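Side-chain contacts in protein induced by osmotic stress (Scheffersomyces stipitis, PDB 5YWN), which reduces haloketones, probably with NADPH as hydride donor, as a Rossmann-fold member of the dihydroflavonol-4-reductase subfamily: residues Q16-L21 with K243-A248; V74-H79 with A247-D252; R276-Q281 with D317-V322. The protein carries 1 engineered substitution. One frame throughout, in Å; residues are numbered along the deposited sequence.

Interaction 1: residues Q16-L21 with K243-A248; sequences QQIIAL and KAHLAA
Ile18 and His245 make the aromatic part of this helix-to-helix contact, a CH-pi interaction. The methyl CD1 of Ile18 stands 3.5 Å above the plane of the His245 ring, over its centre, and the approach is only 12° off the ring normal. All five ring atoms are therefore at similar distances from the methyl, and the nearest, CG of His245, lies 3.6 Å from Ile18 CD1. The extended outer torsion of Ile18 carries CD1 straight out to the ring. The ring itself is fixed by hydrogen bonds at both nitrogens: ND1 with the carbonyl O of Val241, one turn earlier in the same helix, and NE2 with Thr123 OG1 at the end of strand 119-123. Because a carbonyl can only accept, ND1 probably carries the proton. The bonds set the rotation of the imidazole, and Ile18 covers one face.

The aliphatic part is made by Leu21, one turn further on. With CG anti to the backbone N (chi1 174°), its CD2 methyl extends to the neighbouring helix. It rests 3.7 Å from CA of Lys243 and 3.9 Å from Lys243 CG, so it lies against the backbone and the root of the lysine chain. The same Leu21 CD2 meets Leu246 CB at 4.2 Å. No hydrogen bond passes between the helices.

The axes of the two segments cross at -60°, 9.6 Å apart at their closest. Leu14, near the start of helix 13-24, and Thr80, both NADP(+)-binding residues, lie beside Ile18. The first helix after strand 4-7 thus packs on helix 238-250 beside the dinucleotide site, as in the Rossmann fold of this family.

Interaction 2: residues V74-H79 with A247-D252; sequences VTIFLH and AAFEKD
The carbonyl O of Ala248, one residue before the Phe249 that packs on Ile76 and Leu78, is gripped by two donors, Ser188 OG and Arg119 NH2. The same guanidinium nitrogen also bonds to the carbonyl O of Lys251, where the chain has left helical geometry, so the last turn of helix 238-250 is tied to the sheet beneath it. Within that turn Lys251 N bonds to Ala247 O at 3.1 Å.

Across the contact everything is apolar. The CG2 methyl of Ile76 lies over one face of the Phe249 ring, 3.6 Å above the plane and shifted from the centre toward the rim. This is a CH-pi approach, 3.8 Å from Ile76 CG2 to the ring centroid and 19° off the normal. The other branch of the isoleucine bends at its outer torsion (chi2 -76°), which brings CD1 of Ile76 to 3.6 Å from CD1 of Phe249, so CG2 lies over the face while the Ile76 CD1 methyl meets the ring at its CD1 corner.

Strand 74-79 is the central strand of the seven-stranded parallel Rossmann sheet, held between strands 4-7 and 119-123. Ile76 and Leu78 face helix 238-250, whereas Phe77 and His79 pack on helix 91-113 across the sheet.

Phe249 reaches the strand with its CG between the backbone N and the carbonyl carbon (chi1 80°), the crowded position for an aromatic side chain. The Phe249 side chain runs at about a right angle to those of Ile76 and Leu78. Leu78 comes to the ring obliquely, with CD2 3.9 Å from Phe249 CD2, on the side nearer to the cofactor-binding Thr80. Arg119 also touches Phe249, and Val5 packs on both Ile76 and Leu78.

Interaction 3: residues R276-Q281 with D317-V322; sequences RKNFPQ and DFETSV
Two helices of the C-terminal part of the chain meet here at their ends: Asn278, the last residue of helix 268-278, reaches Glu319 in the first turn of helix 318-332. Asn278 ND2 donates to Glu319 OE1 at 3.0 Å, and the bond is almost straight, with an N-H...O angle of 171°. The acceptor lies in the amide plane of Asn278. Seen from the other partner, the donor stands well above the carboxylate plane, and the two flat groups are turned 79° apart. Glu319 starts with CG anti to its own backbone N (chi1 176°) and stays extended beyond, and this chain carries the carboxylate across to the other helix, where the nearest CA atoms, those of Asn278 and Glu319, are 9.0 Å apart. The stronger partner of the same ND2 is the carbonyl O of Val274, one turn earlier in the helix; together the two bonds hold the rotation of the amide.

Asp317 is the N-cap of helix 318-332. Its OD1 accepts from Thr320 N at 2.9 Å, nearly along the C-O axis, and from Thr320 OG1 at 2.7 Å, the hydroxyl coming from above the carboxylate plane. Two bonds thus grip one oxygen and close the first turn. The acidic groups of Asp317 and Glu319 sit where the start of a helix would be expected to favour negative charge.

Beneath this polar surface the helices join through apolar side chains. Val274 packs on Phe318, Glu319 and Val322, while Phe279, just past the end of its helix, lies on Ile326 and Leu330. Within 317-322, Val322 CG2 stands 3.6 Å above one face of the Phe318 ring, shifted toward its rim, and Phe318 meets Phe235 edge-to-face.

In the fold
Interactions 1 and 2 belong to the Rossmann core and share helix 238-250, which meets helix 13-24 in the first and strand 74-79 in the second. They touch directly, Ile18 CG2 packing on Leu78 CD1 at 3.8 Å, so helix 13-24, helix 238-250 and strand 74-79 meet one another around one apolar cluster. In both an isoleucine methyl lies over an aromatic face, but the imidazole of interaction 1 is also hydrogen-bonded within a partly buried contact, whereas interaction 2 is wholly buried and its phenyl ring purely apolar. Interaction 3 stands apart at the surface, its centre about 24 Å from that of interaction 1, and joins two different helices through an amide-carboxylate bond.

Interaction 1: residues Q16-L21 with K243-A248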
# COMPACT_ATOMS: atom_id res chain seq x y z
N GLN A 16 1.57 1.76 8.86
CA GLN A 16 2.46 1.58 9.99
C GLN A 16 3.95 1.58 9.65
O GLN A 16 4.68 2.10 10.35
CB GLN A 16 2.07 0.39 10.85
CG GLN A 16 0.81 0.60 11.64
CD GLN A 16 0.59 -0.38 12.75
OE1 GLN A 16 1.40 -0.52 13.61
NE2 GLN A 16 -0.53 -1.04 12.73
N GLN A 17 4.33 0.95 8.56
CA GLN A 17 5.66 1.01 8.07
C GLN A 17 6.05 2.41 7.61
O GLN A 17 7.08 2.83 7.87
CB GLN A 17 5.91 -0.03 6.98
CG GLN A 17 6.08 -1.46 7.48
CD GLN A 17 7.45 -1.75 8.07
OE1 GLN A 17 8.14 -0.90 8.45
NE2 GLN A 17 7.80 -2.96 8.14
N ILE A 18 5.14 3.10 6.96
CA ILE A 18 5.36 4.46 6.60
C ILE A 18 5.58 5.29 7.87
O ILE A 18 6.48 6.02 7.93
CB ILE A 18 4.16 5.01 5.80
CG1 ILE A 18 4.14 4.43 4.39
CG2 ILE A 18 4.14 6.53 5.75
CD1 ILE A 18 2.95 4.81 3.59
N ILE A 19 4.75 5.11 8.87
CA ILE A 19 4.84 5.85 10.09
C ILE A 19 6.16 5.59 10.80
O ILE A 19 6.80 6.47 11.15
CB ILE A 19 3.63 5.56 11.01
CG1 ILE A 19 2.33 6.12 10.42
CG2 ILE A 19 3.87 6.08 12.42
CD1 ILE A 19 1.08 5.62 11.02
N ALA A 20 6.57 4.34 10.91
CA ALA A 20 7.82 3.99 11.53
C ALA A 20 9.00 4.61 10.80
O ALA A 20 9.89 5.07 11.42
CB ALA A 20 7.99 2.51 11.63
N LEU A 21 8.98 4.60 9.49
CA LEU A 21 9.99 5.26 8.76
C LEU A 21 10.00 6.76 8.94
O LEU A 21 10.99 7.32 9.18
CB LEU A 21 9.91 4.92 7.30
CG LEU A 21 10.87 5.68 6.40
CD1 LEU A 21 12.29 5.39 6.76
CD2 LEU A 21 10.63 5.43 4.92
N LYS A 243 9.60 3.77 1.79
CA LYS A 243 10.65 4.63 1.34
C LYS A 243 10.20 5.43 0.15
O LYS A 243 10.54 6.54 0.05
CB LYS A 243 11.94 3.89 1.07
CG LYS A 243 12.62 3.39 2.31
CD LYS A 243 14.01 2.86 2.09
CE LYS A 243 14.03 1.47 1.51
NZ LYS A 243 15.36 0.89 1.48
N ALA A 244 9.41 4.82 -0.73
CA ALA A 244 8.83 5.50 -1.87
C ALA A 244 7.89 6.63 -1.48
O ALA A 244 7.90 7.64 -2.08
CB ALA A 244 8.17 4.56 -2.83
N HIS A 245 7.13 6.41 -0.44
CA HIS A 245 6.29 7.46 0.08
C HIS A 245 7.14 8.65 0.58
O HIS A 245 6.84 9.74 0.29
CB HIS A 245 5.31 6.95 1.12
CG HIS A 245 4.10 6.26 0.55
ND1 HIS A 245 4.15 5.02 -0.00
CD2 HIS A 245 2.83 6.68 0.42
CE1 HIS A 245 2.95 4.68 -0.42
NE2 HIS A 245 2.13 5.67 -0.16
N LEU A 246 8.23 8.36 1.25
CA LEU A 246 9.13 9.38 1.69
C LEU A 246 9.72 10.16 0.55
O LEU A 246 9.64 11.34 0.54
CB LEU A 246 10.24 8.79 2.51
CG LEU A 246 11.15 9.76 3.18
CD1 LEU A 246 10.40 10.46 4.27
CD2 LEU A 246 12.36 9.05 3.73
N ALA A 247 10.20 9.46 -0.44
CA ALA A 247 10.71 10.07 -1.64
C ALA A 247 9.61 10.91 -2.28
O ALA A 247 9.85 11.97 -2.74
CB ALA A 247 11.13 9.02 -2.62
N ALA A 248 8.41 10.42 -2.24
CA ALA A 248 7.30 11.02 -2.94
C ALA A 248 6.98 12.42 -2.47
O ALA A 248 6.47 13.17 -3.21
CB ALA A 248 6.07 10.15 -2.87

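Interaction 2: residues V74-H79 with A247-D252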
# COMPACT_ATOMS: atom_id res chain seq x y z
N VAL A 74 0.88 20.40 10.57
CA VAL A 74 1.02 19.45 9.49
C VAL A 74 1.23 20.17 8.15
O VAL A 74 0.52 21.02 7.82
CB VAL A 74 -0.22 18.54 9.41
CG1 VAL A 74 -0.28 17.75 8.11
CG2 VAL A 74 -0.30 17.67 10.61
N THR A 75 2.28 19.83 7.45
CA THR A 75 2.52 20.31 6.11
C THR A 75 2.58 19.25 4.98
O THR A 75 2.79 19.58 3.89
CB THR A 75 3.76 21.16 6.06
OG1 THR A 75 4.88 20.36 6.27
CG2 THR A 75 3.73 22.30 7.07
N ILE A 76 2.46 17.99 5.34
CA ILE A 76 2.43 16.84 4.45
C ILE A 76 1.23 15.93 4.73
O ILE A 76 0.95 15.64 5.84
CB ILE A 76 3.72 16.00 4.57
CG1 ILE A 76 4.96 16.87 4.57
CG2 ILE A 76 3.78 14.91 3.53
CD1 ILE A 76 5.34 17.41 3.23
N PHE A 77 0.54 15.50 3.69
CA PHE A 77 -0.56 14.57 3.85
C PHE A 77 -0.34 13.32 3.02
O PHE A 77 -0.24 13.39 1.85
CB PHE A 77 -1.89 15.21 3.50
CG PHE A 77 -3.10 14.47 4.00
CD1 PHE A 77 -3.47 13.28 3.46
CD2 PHE A 77 -3.86 14.99 5.02
CE1 PHE A 77 -4.58 12.62 3.92
CE2 PHE A 77 -4.96 14.33 5.50
CZ PHE A 77 -5.32 13.15 4.95
N LEU A 78 -0.29 12.18 3.67
CA LEU A 78 -0.27 10.92 2.99
C LEU A 78 -1.61 10.21 3.15
O LEU A 78 -1.96 9.73 4.21
CB LEU A 78 0.88 10.11 3.48
CG LEU A 78 2.19 10.84 3.74
CD1 LEU A 78 3.23 9.98 4.37
CD2 LEU A 78 2.71 11.44 2.49
N HIS A 79 -2.36 10.16 2.07
CA HIS A 79 -3.63 9.50 2.02
C HIS A 79 -3.49 8.03 1.61
O HIS A 79 -3.34 7.71 0.47
CB HIS A 79 -4.55 10.23 1.07
CG HIS A 79 -5.93 9.67 1.02
ND1 HIS A 79 -6.57 9.17 2.12
CD2 HIS A 79 -6.80 9.55 0.00
CE1 HIS A 79 -7.77 8.77 1.78
NE2 HIS A 79 -7.94 8.99 0.50
N ALA A 247 10.20 9.46 -0.44
CA ALA A 247 10.71 10.07 -1.64
C ALA A 247 9.61 10.91 -2.28
O ALA A 247 9.85 11.97 -2.74
CB ALA A 247 11.13 9.02 -2.62
N ALA A 248 8.41 10.42 -2.24
CA ALA A 248 7.30 11.02 -2.94
C ALA A 248 6.98 12.42 -2.47
O ALA A 248 6.47 13.17 -3.21
CB ALA A 248 6.07 10.15 -2.87
N PHE A 249 7.21 12.68 -1.19
CA PHE A 249 7.10 14.01 -0.66
C PHE A 249 8.36 14.84 -0.45
O PHE A 249 8.29 16.02 -0.41
CB PHE A 249 6.15 14.07 0.53
CG PHE A 249 6.72 13.62 1.85
CD1 PHE A 249 7.42 14.47 2.65
CD2 PHE A 249 6.46 12.38 2.33
CE1 PHE A 249 7.89 14.04 3.86
CE2 PHE A 249 6.89 11.97 3.55
CZ PHE A 249 7.61 12.80 4.32
N GLU A 250 9.48 14.19 -0.21
CA GLU A 250 10.78 14.81 -0.05
C GLU A 250 11.44 15.36 -1.29
O GLU A 250 12.03 16.36 -1.23
CB GLU A 250 11.74 13.93 0.73
CG GLU A 250 11.42 13.72 2.19
CD GLU A 250 12.53 13.07 3.00
OE1 GLU A 250 12.57 13.29 4.17
OE2 GLU A 250 13.32 12.34 2.48
N LYS A 251 11.36 14.65 -2.39
CA LYS A 251 12.08 14.99 -3.61
C LYS A 251 11.32 15.92 -4.57
O LYS A 251 10.20 15.69 -4.88
CB LYS A 251 12.49 13.74 -4.39
CG LYS A 251 13.32 12.76 -3.62
CD LYS A 251 13.70 11.58 -4.46
CE LYS A 251 14.60 10.59 -3.76
NZ LYS A 251 15.95 11.08 -3.48
N ASP A 252 12.00 16.91 -5.07
CA ASP A 252 11.44 17.84 -6.00
C ASP A 252 11.01 17.12 -7.28
O ASP A 252 10.03 17.44 -7.83
CB ASP A 252 12.42 18.95 -6.34
CG ASP A 252 12.44 20.10 -5.33
OD1 ASP A 252 11.60 20.20 -4.44
OD2 ASP A 252 13.35 20.90 -5.47

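Interaction 3: residues R276-Q281 with D317-V322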
# COMPACT_ATOMS: atom_id res chain seq x y z
N ARG A 276 11.54 -23.18 2.57
CA ARG A 276 12.14 -24.44 2.90
C ARG A 276 13.66 -24.38 3.14
O ARG A 276 14.12 -25.00 4.03
CB ARG A 276 11.76 -25.53 1.90
CG ARG A 276 10.29 -25.89 1.84
CD ARG A 276 9.96 -26.74 0.63
NE ARG A 276 10.75 -27.94 0.69
CZ ARG A 276 10.48 -28.97 1.46
NH1 ARG A 276 9.37 -28.99 2.15
NH2 ARG A 276 11.29 -29.98 1.51
N LYS A 277 14.39 -23.63 2.33
CA LYS A 277 15.80 -23.40 2.55
C LYS A 277 16.14 -22.62 3.82
O LYS A 277 16.97 -22.98 4.54
CB LYS A 277 16.39 -22.70 1.36
CG LYS A 277 16.43 -23.52 0.10
CD LYS A 277 16.97 -22.70 -1.05
CE LYS A 277 17.33 -23.55 -2.25
NZ LYS A 277 16.16 -24.05 -2.93
N ASN A 278 15.46 -21.53 4.03
CA ASN A 278 15.54 -20.70 5.20
C ASN A 278 15.05 -21.23 6.52
O ASN A 278 15.59 -20.90 7.49
CB ASN A 278 15.06 -19.29 4.91
CG ASN A 278 15.93 -18.59 3.92
OD1 ASN A 278 16.95 -18.09 4.26
ND2 ASN A 278 15.56 -18.63 2.69
N PHE A 279 14.01 -22.02 6.51
CA PHE A 279 13.40 -22.57 7.69
C PHE A 279 13.30 -24.09 7.56
O PHE A 279 12.28 -24.69 7.48
CB PHE A 279 12.07 -21.92 7.99
CG PHE A 279 12.11 -20.44 7.96
CD1 PHE A 279 12.43 -19.75 9.08
CD2 PHE A 279 11.89 -19.76 6.80
CE1 PHE A 279 12.50 -18.39 9.05
CE2 PHE A 279 11.94 -18.39 6.77
CZ PHE A 279 12.26 -17.71 7.90
N PRO A 280 14.46 -24.73 7.56
CA PRO A 280 14.58 -26.14 7.29
C PRO A 280 13.94 -27.05 8.33
O PRO A 280 13.68 -28.15 8.03
CB PRO A 280 16.07 -26.36 7.13
CG PRO A 280 16.69 -25.29 7.88
CD PRO A 280 15.76 -24.13 7.86
N GLN A 281 13.66 -26.54 9.51
CA GLN A 281 12.85 -27.20 10.47
C GLN A 281 11.42 -27.36 10.01
O GLN A 281 10.76 -28.15 10.51
CB GLN A 281 12.92 -26.58 11.85
CG GLN A 281 12.17 -25.28 12.05
CD GLN A 281 12.90 -24.10 11.50
OE1 GLN A 281 13.68 -24.24 10.63
NE2 GLN A 281 12.60 -22.95 11.98
N ASP A 317 15.25 -7.82 -2.08
CA ASP A 317 14.95 -8.96 -2.90
C ASP A 317 13.87 -9.85 -2.29
O ASP A 317 13.57 -9.74 -1.18
CB ASP A 317 16.21 -9.69 -3.33
CG ASP A 317 16.76 -10.62 -2.30
OD1 ASP A 317 16.18 -10.80 -1.27
OD2 ASP A 317 17.80 -11.23 -2.56
N PHE A 318 13.31 -10.71 -3.09
CA PHE A 318 12.16 -11.49 -2.71
C PHE A 318 12.42 -12.41 -1.51
O PHE A 318 11.65 -12.48 -0.62
CB PHE A 318 11.67 -12.29 -3.91
CG PHE A 318 10.60 -13.27 -3.60
CD1 PHE A 318 9.31 -12.87 -3.53
CD2 PHE A 318 10.89 -14.57 -3.42
CE1 PHE A 318 8.32 -13.76 -3.23
CE2 PHE A 318 9.90 -15.47 -3.12
CZ PHE A 318 8.63 -15.07 -3.03
N GLU A 319 13.55 -13.05 -1.52
CA GLU A 319 13.93 -13.92 -0.44
C GLU A 319 14.04 -13.15 0.88
O GLU A 319 13.59 -13.58 1.85
CB GLU A 319 15.23 -14.62 -0.78
CG GLU A 319 15.78 -15.48 0.32
CD GLU A 319 16.75 -16.57 -0.11
OE1 GLU A 319 17.30 -17.18 0.76
OE2 GLU A 319 16.94 -16.83 -1.25
N THR A 320 14.64 -11.99 0.84
CA THR A 320 14.80 -11.21 2.02
C THR A 320 13.45 -10.78 2.59
O THR A 320 13.22 -10.92 3.75
CB THR A 320 15.77 -10.03 1.84
OG1 THR A 320 16.99 -10.49 1.30
CG2 THR A 320 16.08 -9.38 3.15
N SER A 321 12.56 -10.32 1.73
CA SER A 321 11.26 -9.86 2.15
C SER A 321 10.49 -11.02 2.78
O SER A 321 9.99 -10.92 3.83
CB SER A 321 10.50 -9.25 0.98
OG SER A 321 9.25 -8.79 1.35
N VAL A 322 10.49 -12.14 2.10
CA VAL A 322 9.87 -13.34 2.59
C VAL A 322 10.50 -13.82 3.91
O VAL A 322 9.81 -14.04 4.80
CB VAL A 322 9.91 -14.44 1.52
CG1 VAL A 322 9.64 -15.81 2.07
CG2 VAL A 322 8.91 -14.15 0.43